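PDB 1ZJ8: sulfite reductase [ferredoxin] from Mycobacterium tuberculosis, which catalyses the ferredoxin-dependent reduction of sulfite to sulfide, using one siroheme and one [4Fe-4S] cluster per subunit. Local coordinates for residues Q346-K349 against N353-G356; D374-A379 against L392-I397. All coordinates share one frame; numbering follows the deposited sequence.

Interaction 1. Residues Q346-K349 against N353-G356; sequences QRLK and NAVG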
ATOM      1  N   GLN A 346      -2.355  10.677 -20.644  1.00 30.21           N
ATOM      2  CA  GLN A 346      -1.138  11.498 -20.761  1.00 30.52           C
ATOM      3  C   GLN A 346      -0.218  11.022 -21.882  1.00 30.75           C
ATOM      4  O   GLN A 346      -0.247   9.859 -22.257  1.00 31.24           O
ATOM      5  CB  GLN A 346      -0.387  11.612 -19.428  1.00 30.08           C
ATOM      6  CG  GLN A 346       0.264  10.357 -18.940  1.00 30.35           C
ATOM      7  CD  GLN A 346       1.105  10.605 -17.715  1.00 30.95           C
ATOM      8  OE1 GLN A 346       2.201  11.166 -17.816  1.00 33.53           O
ATOM      9  NE2 GLN A 346       0.613  10.184 -16.544  1.00 31.46           N
ATOM     10  N   ARG A 347       0.580  11.952 -22.404  1.00 30.86           N
ATOM     11  CA  ARG A 347       1.497  11.693 -23.492  1.00 30.96           C
ATOM     12  C   ARG A 347       2.813  11.129 -22.941  1.00 31.11           C
ATOM     13  O   ARG A 347       3.287  11.516 -21.861  1.00 30.82           O
ATOM     14  CB  ARG A 347       1.750  12.984 -24.279  1.00 30.63           C
ATOM     15  CG  ARG A 347       2.659  12.849 -25.502  1.00 30.65           C
ATOM     16  CD  ARG A 347       2.055  12.013 -26.635  1.00 31.03           C
ATOM     17  NE  ARG A 347       0.860  12.652 -27.186  1.00 32.16           N
ATOM     18  CZ  ARG A 347      -0.011  12.084 -28.026  1.00 32.79           C
ATOM     19  NH1 ARG A 347       0.159  10.845 -28.472  1.00 32.51           N
ATOM     20  NH2 ARG A 347      -1.069  12.769 -28.434  1.00 33.06           N
ATOM     21  N   LEU A 348       3.403  10.226 -23.724  1.00 31.35           N
ATOM     22  CA  LEU A 348       4.566   9.465 -23.313  1.00 31.47           C
ATOM     23  C   LEU A 348       5.775   9.738 -24.194  1.00 31.53           C
ATOM     24  O   LEU A 348       5.626  10.142 -25.355  1.00 31.07           O
ATOM     25  CB  LEU A 348       4.199   7.992 -23.361  1.00 31.49           C
ATOM     26  CG  LEU A 348       3.019   7.673 -22.449  1.00 31.66           C
ATOM     27  CD1 LEU A 348       2.760   6.175 -22.464  1.00 32.53           C
ATOM     28  CD2 LEU A 348       3.293   8.149 -21.046  1.00 31.56           C
ATOM     29  N   LYS A 349       6.965   9.517 -23.622  1.00 31.60           N
ATOM     30  CA  LYS A 349       8.212   9.580 -24.372  1.00 31.92           C
ATOM     31  C   LYS A 349       8.149   8.714 -25.633  1.00 31.57           C
ATOM     32  O   LYS A 349       8.772   9.071 -26.609  1.00 31.54           O
ATOM     33  CB  LYS A 349       9.390   9.160 -23.489  1.00 32.28           C
ATOM     34  CG  LYS A 349       9.784  10.156 -22.389  1.00 33.35           C
ATOM     35  CD  LYS A 349      10.628   9.480 -21.246  1.00 34.14           C
ATOM     36  CE  LYS A 349      12.066   9.047 -21.698  1.00 36.45           C
ATOM     37  NZ  LYS A 349      12.101   7.920 -22.695  1.00 37.03           N
ATOM     38  N   ASN A 353       0.317   6.962 -25.773  1.00 28.38           N
ATOM     39  CA  ASN A 353      -0.390   7.458 -24.608  1.00 28.14           C
ATOM     40  C   ASN A 353      -0.458   6.476 -23.478  1.00 28.02           C
ATOM     41  O   ASN A 353      -0.503   5.274 -23.686  1.00 28.23           O
ATOM     42  CB  ASN A 353      -1.828   7.799 -24.966  1.00 28.38           C
ATOM     43  CG  ASN A 353      -1.924   8.908 -25.966  1.00 28.11           C
ATOM     44  OD1 ASN A 353      -1.854  10.101 -25.621  1.00 25.62           O
ATOM     45  ND2 ASN A 353      -2.093   8.524 -27.233  1.00 28.95           N
ATOM     46  N   ALA A 354      -0.503   7.010 -22.269  1.00 28.21           N
ATOM     47  CA  ALA A 354      -0.900   6.252 -21.081  1.00 28.42           C
ATOM     48  C   ALA A 354      -2.298   6.679 -20.610  1.00 28.41           C
ATOM     49  O   ALA A 354      -2.608   7.866 -20.553  1.00 28.51           O
ATOM     50  CB  ALA A 354       0.106   6.477 -19.943  1.00 28.71           C
ATOM     51  N   VAL A 355      -3.104   5.712 -20.210  1.00 28.33           N
ATOM     52  CA  VAL A 355      -4.476   5.948 -19.774  1.00 28.46           C
ATOM     53  C   VAL A 355      -4.630   5.357 -18.374  1.00 28.38           C
ATOM     54  O   VAL A 355      -4.449   4.161 -18.189  1.00 28.33           O
ATOM     55  CB  VAL A 355      -5.458   5.250 -20.756  1.00 28.67           C
ATOM     56  CG1 VAL A 355      -6.899   5.323 -20.284  1.00 28.16           C
ATOM     57  CG2 VAL A 355      -5.305   5.851 -22.135  1.00 28.89           C
ATOM     58  N   GLY A 356      -4.936   6.187 -17.383  1.00 28.56           N
ATOM     59  CA  GLY A 356      -5.169   5.689 -16.014  1.00 28.55           C
ATOM     60  C   GLY A 356      -6.657   5.605 -15.696  1.00 28.59           C
ATOM     61  O   GLY A 356      -7.424   6.517 -16.024  1.00 28.82           O
TER
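Q346 and A354 form an antiparallel hydrogen-bonded pair: Q346 N donates to A354 O at 2.8 Å, and A354 N returns a bond to Q346 O at 2.9 Å. Both are nearly straight, with N-H...O angles of 160° and 163°. The neighbouring pair, R347 with N353, is non-hydrogen-bonded.

The tightly packed part lies beside A354. L348, just past the strand, brings CD1 over the N353-A354 peptide, 3.4 Å from A354 N, and to within 3.7 Å of A354 CB. L184 and E187 touch the same side chain. Q346 adds a looser methylene contact, CG to A354 CB at 4.0 Å, while its amide NE2 bonds to H342.

On the other face, the exposed R347 folds back through bends at chi2 and chi3 and sets the centre of its guanidinium over N353 OD1, 3.5 Å from the plane. The guanidinium and amide planes are 53° apart, so this is a face contact by one oxygen and not a stack, and no hydrogen bond joins the two side chains. D399 OD1 receives both R347 NH1, in a salt bridge, and N353 ND2, while G351 O and I397 O take the further bonds of these two nitrogens. Such pairing across a short connection defines a beta hairpin, here at the edge of the ferredoxin-like half-domain sheet.

Interaction 2. Residues D374-A379 against L392-I397; sequences DLMARA and LVILDI
M376 and I394 meet where helix 366-379 lies on the antiparallel sheet of a ferredoxin-like half domain, a two-layer alpha/beta packing. The local helix and strand axes approach to 9.2 Å, and their N-to-C directions differ by 21°, so the helix runs almost along the strand. No hydrogen bond crosses this interface; the contact is apolar.

The M376 and I394 side chains lie at a slant to one another, and both isoleucine branches are used. I394 CG2 sits 3.8 Å from M376 CG, while the longer branch brings CD1 to 4.0 Å from M376 SD. Two torsions account for the match on the methionine side: CG lies beside the backbone N (chi1 -76°) and the chain then runs extended to the sulfur, laying CG and SD along the two isoleucine branches. I384 touches both residues from the adjacent strand, and A118 and L121 of helix 118-131 reach M376, so the pair belongs to a larger hydrophobic layer.

One helical turn on, A379 points its CB at the strand and meets I397. At D396 and I397, which both face N353, the strand carries a G1 beta bulge, with D396 at positive phi. The carboxylate of D396 is engaged away from the helix, in a salt bridge from OD1 to R383. I397 also packs on L402 and L405 of helix 399-411, and extends its CD1 methyl to 4.1 Å from A379 CB.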
ATOM      1  N   ASP A 374      -7.819  -8.352 -22.822  1.00 32.65           N
ATOM      2  CA  ASP A 374      -8.283  -8.416 -24.227  1.00 32.97           C
ATOM      3  C   ASP A 374      -8.394  -7.038 -24.872  1.00 32.86           C
ATOM      4  O   ASP A 374      -8.131  -6.876 -26.079  1.00 32.41           O
ATOM      5  CB  ASP A 374      -9.607  -9.194 -24.327  1.00 33.51           C
ATOM      6  CG  ASP A 374      -9.455 -10.641 -23.858  1.00 35.12           C
ATOM      7  OD1 ASP A 374      -8.409 -11.246 -24.189  1.00 35.52           O
ATOM      8  OD2 ASP A 374     -10.338 -11.159 -23.127  1.00 38.03           O
ATOM      9  N   LEU A 375      -8.774  -6.049 -24.060  1.00 32.76           N
ATOM     10  CA  LEU A 375      -8.753  -4.652 -24.492  1.00 32.82           C
ATOM     11  C   LEU A 375      -7.322  -4.216 -24.808  1.00 32.86           C
ATOM     12  O   LEU A 375      -7.081  -3.534 -25.811  1.00 32.79           O
ATOM     13  CB  LEU A 375      -9.337  -3.741 -23.416  1.00 32.80           C
ATOM     14  CG  LEU A 375     -10.852  -3.795 -23.226  1.00 32.99           C
ATOM     15  CD1 LEU A 375     -11.261  -2.987 -22.004  1.00 33.82           C
ATOM     16  CD2 LEU A 375     -11.570  -3.291 -24.468  1.00 32.84           C
ATOM     17  N   MET A 376      -6.374  -4.619 -23.969  1.00 32.80           N
ATOM     18  CA  MET A 376      -4.981  -4.338 -24.240  1.00 33.31           C
ATOM     19  C   MET A 376      -4.532  -4.919 -25.592  1.00 33.40           C
ATOM     20  O   MET A 376      -3.838  -4.250 -26.369  1.00 32.95           O
ATOM     21  CB  MET A 376      -4.120  -4.874 -23.106  1.00 33.44           C
ATOM     22  CG  MET A 376      -4.187  -4.011 -21.858  1.00 33.91           C
ATOM     23  SD  MET A 376      -3.259  -4.648 -20.442  1.00 34.51           S
ATOM     24  CE  MET A 376      -1.594  -4.647 -21.104  1.00 35.05           C
ATOM     25  N   ALA A 377      -4.940  -6.155 -25.876  1.00 33.91           N
ATOM     26  CA  ALA A 377      -4.577  -6.807 -27.144  1.00 34.30           C
ATOM     27  C   ALA A 377      -5.186  -6.060 -28.305  1.00 34.93           C
ATOM     28  O   ALA A 377      -4.483  -5.764 -29.266  1.00 35.32           O
ATOM     29  CB  ALA A 377      -5.010  -8.233 -27.183  1.00 34.01           C
ATOM     30  N   ARG A 378      -6.485  -5.743 -28.228  1.00 35.45           N
ATOM     31  CA  ARG A 378      -7.120  -4.874 -29.246  1.00 35.77           C
ATOM     32  C   ARG A 378      -6.358  -3.564 -29.493  1.00 35.03           C
ATOM     33  O   ARG A 378      -6.394  -3.026 -30.572  1.00 35.13           O
ATOM     34  CB  ARG A 378      -8.574  -4.533 -28.870  1.00 36.44           C
ATOM     35  CG  ARG A 378      -9.619  -5.267 -29.690  1.00 38.21           C
ATOM     36  CD  ARG A 378     -11.057  -4.813 -29.408  1.00 39.25           C
ATOM     37  NE  ARG A 378     -11.930  -5.043 -30.583  1.00 42.40           N
ATOM     38  CZ  ARG A 378     -12.315  -4.104 -31.476  1.00 44.16           C
ATOM     39  NH1 ARG A 378     -11.936  -2.815 -31.362  1.00 43.47           N
ATOM     40  NH2 ARG A 378     -13.108  -4.449 -32.495  1.00 43.74           N
ATOM     41  N   ALA A 379      -5.687  -3.041 -28.481  1.00 34.52           N
ATOM     42  CA  ALA A 379      -5.009  -1.763 -28.601  1.00 34.23           C
ATOM     43  C   ALA A 379      -3.511  -1.921 -28.888  1.00 33.90           C
ATOM     44  O   ALA A 379      -2.797  -0.927 -29.086  1.00 34.01           O
ATOM     45  CB  ALA A 379      -5.219  -0.953 -27.317  1.00 34.42           C
ATOM     46  N   LEU A 392      -5.225   1.559 -11.882  1.00 28.83           N
ATOM     47  CA  LEU A 392      -4.385   0.936 -12.909  1.00 29.17           C
ATOM     48  C   LEU A 392      -4.213   1.794 -14.142  1.00 28.61           C
ATOM     49  O   LEU A 392      -5.142   2.471 -14.569  1.00 27.72           O
ATOM     50  CB  LEU A 392      -4.878  -0.466 -13.298  1.00 29.56           C
ATOM     51  CG  LEU A 392      -6.308  -0.901 -13.006  1.00 31.21           C
ATOM     52  CD1 LEU A 392      -6.589  -2.274 -13.657  1.00 32.81           C
ATOM     53  CD2 LEU A 392      -6.568  -0.990 -11.516  1.00 32.39           C
ATOM     54  N   VAL A 393      -3.012   1.733 -14.713  1.00 28.70           N
ATOM     55  CA  VAL A 393      -2.733   2.447 -15.948  1.00 29.21           C
ATOM     56  C   VAL A 393      -2.136   1.541 -17.022  1.00 29.21           C
ATOM     57  O   VAL A 393      -1.261   0.726 -16.741  1.00 29.29           O
ATOM     58  CB  VAL A 393      -1.903   3.747 -15.690  1.00 29.23           C
ATOM     59  CG1 VAL A 393      -1.384   3.797 -14.267  1.00 29.81           C
ATOM     60  CG2 VAL A 393      -0.793   3.935 -16.711  1.00 29.44           C
ATOM     61  N   ILE A 394      -2.641   1.705 -18.246  1.00 29.81           N
ATOM     62  CA  ILE A 394      -2.196   0.975 -19.444  1.00 30.06           C
ATOM     63  C   ILE A 394      -1.291   1.850 -20.301  1.00 30.04           C
ATOM     64  O   ILE A 394      -1.684   2.952 -20.644  1.00 30.15           O
ATOM     65  CB  ILE A 394      -3.388   0.633 -20.379  1.00 30.54           C
ATOM     66  CG1 ILE A 394      -4.643   0.195 -19.611  1.00 32.19           C
ATOM     67  CG2 ILE A 394      -2.995  -0.449 -21.387  1.00 30.51           C
ATOM     68  CD1 ILE A 394      -4.523  -1.141 -18.955  1.00 33.79           C
ATOM     69  N   LEU A 395      -0.122   1.356 -20.702  1.00 30.11           N
ATOM     70  CA  LEU A 395       0.779   2.133 -21.558  1.00 30.14           C
ATOM     71  C   LEU A 395       0.671   1.782 -23.055  1.00 30.28           C
ATOM     72  O   LEU A 395       0.017   0.813 -23.436  1.00 30.24           O
ATOM     73  CB  LEU A 395       2.218   1.929 -21.089  1.00 29.92           C
ATOM     74  CG  LEU A 395       2.484   2.001 -19.598  1.00 28.83           C
ATOM     75  CD1 LEU A 395       3.955   1.836 -19.367  1.00 28.69           C
ATOM     76  CD2 LEU A 395       2.014   3.312 -19.048  1.00 29.02           C
ATOM     77  N   ASP A 396       1.340   2.582 -23.887  1.00 30.64           N
ATOM     78  CA  ASP A 396       1.505   2.308 -25.316  1.00 30.81           C
ATOM     79  C   ASP A 396       0.184   2.234 -26.066  1.00 31.10           C
ATOM     80  O   ASP A 396       0.001   1.351 -26.903  1.00 31.31           O
ATOM     81  CB  ASP A 396       2.270   1.009 -25.524  1.00 31.05           C
ATOM     82  CG  ASP A 396       3.424   0.834 -24.541  1.00 31.97           C
ATOM     83  OD1 ASP A 396       3.784   1.812 -23.851  1.00 31.86           O
ATOM     84  OD2 ASP A 396       3.955  -0.300 -24.453  1.00 32.30           O
ATOM     85  N   ILE A 397      -0.737   3.146 -25.747  1.00 31.24           N
ATOM     86  CA  ILE A 397      -1.985   3.302 -26.492  1.00 31.48           C
ATOM     87  C   ILE A 397      -1.748   4.355 -27.591  1.00 31.77           C
ATOM     88  O   ILE A 397      -1.551   5.546 -27.283  1.00 31.79           O
ATOM     89  CB  ILE A 397      -3.197   3.770 -25.573  1.00 31.37           C
ATOM     90  CG1 ILE A 397      -3.349   2.898 -24.323  1.00 31.82           C
ATOM     91  CG2 ILE A 397      -4.513   3.762 -26.336  1.00 31.07           C
ATOM     92  CD1 ILE A 397      -3.336   1.400 -24.578  1.00 31.97           C
TER

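Overall arrangement
Strands 353-357 and 392-397 are neighbours in one antiparallel sheet, so interaction 1 adds the edge strand to the element on which interaction 2 packs a helix. Their centres lie about 11 Å apart. Two probable backbone hydrogen bonds join them directly, N353 N to I397 O at 2.8 Å and I394 N to V355 O at 3.1 Å. A354 CB also packs on L395 CD2 at 3.8 Å, while I394, the residue before L395, points its CB toward the helix. Along the chain the hairpin closes before the helix-strand contact opens. Both contacts lie within the same ferredoxin-like half domain, away from the siroheme and [4Fe-4S] sites.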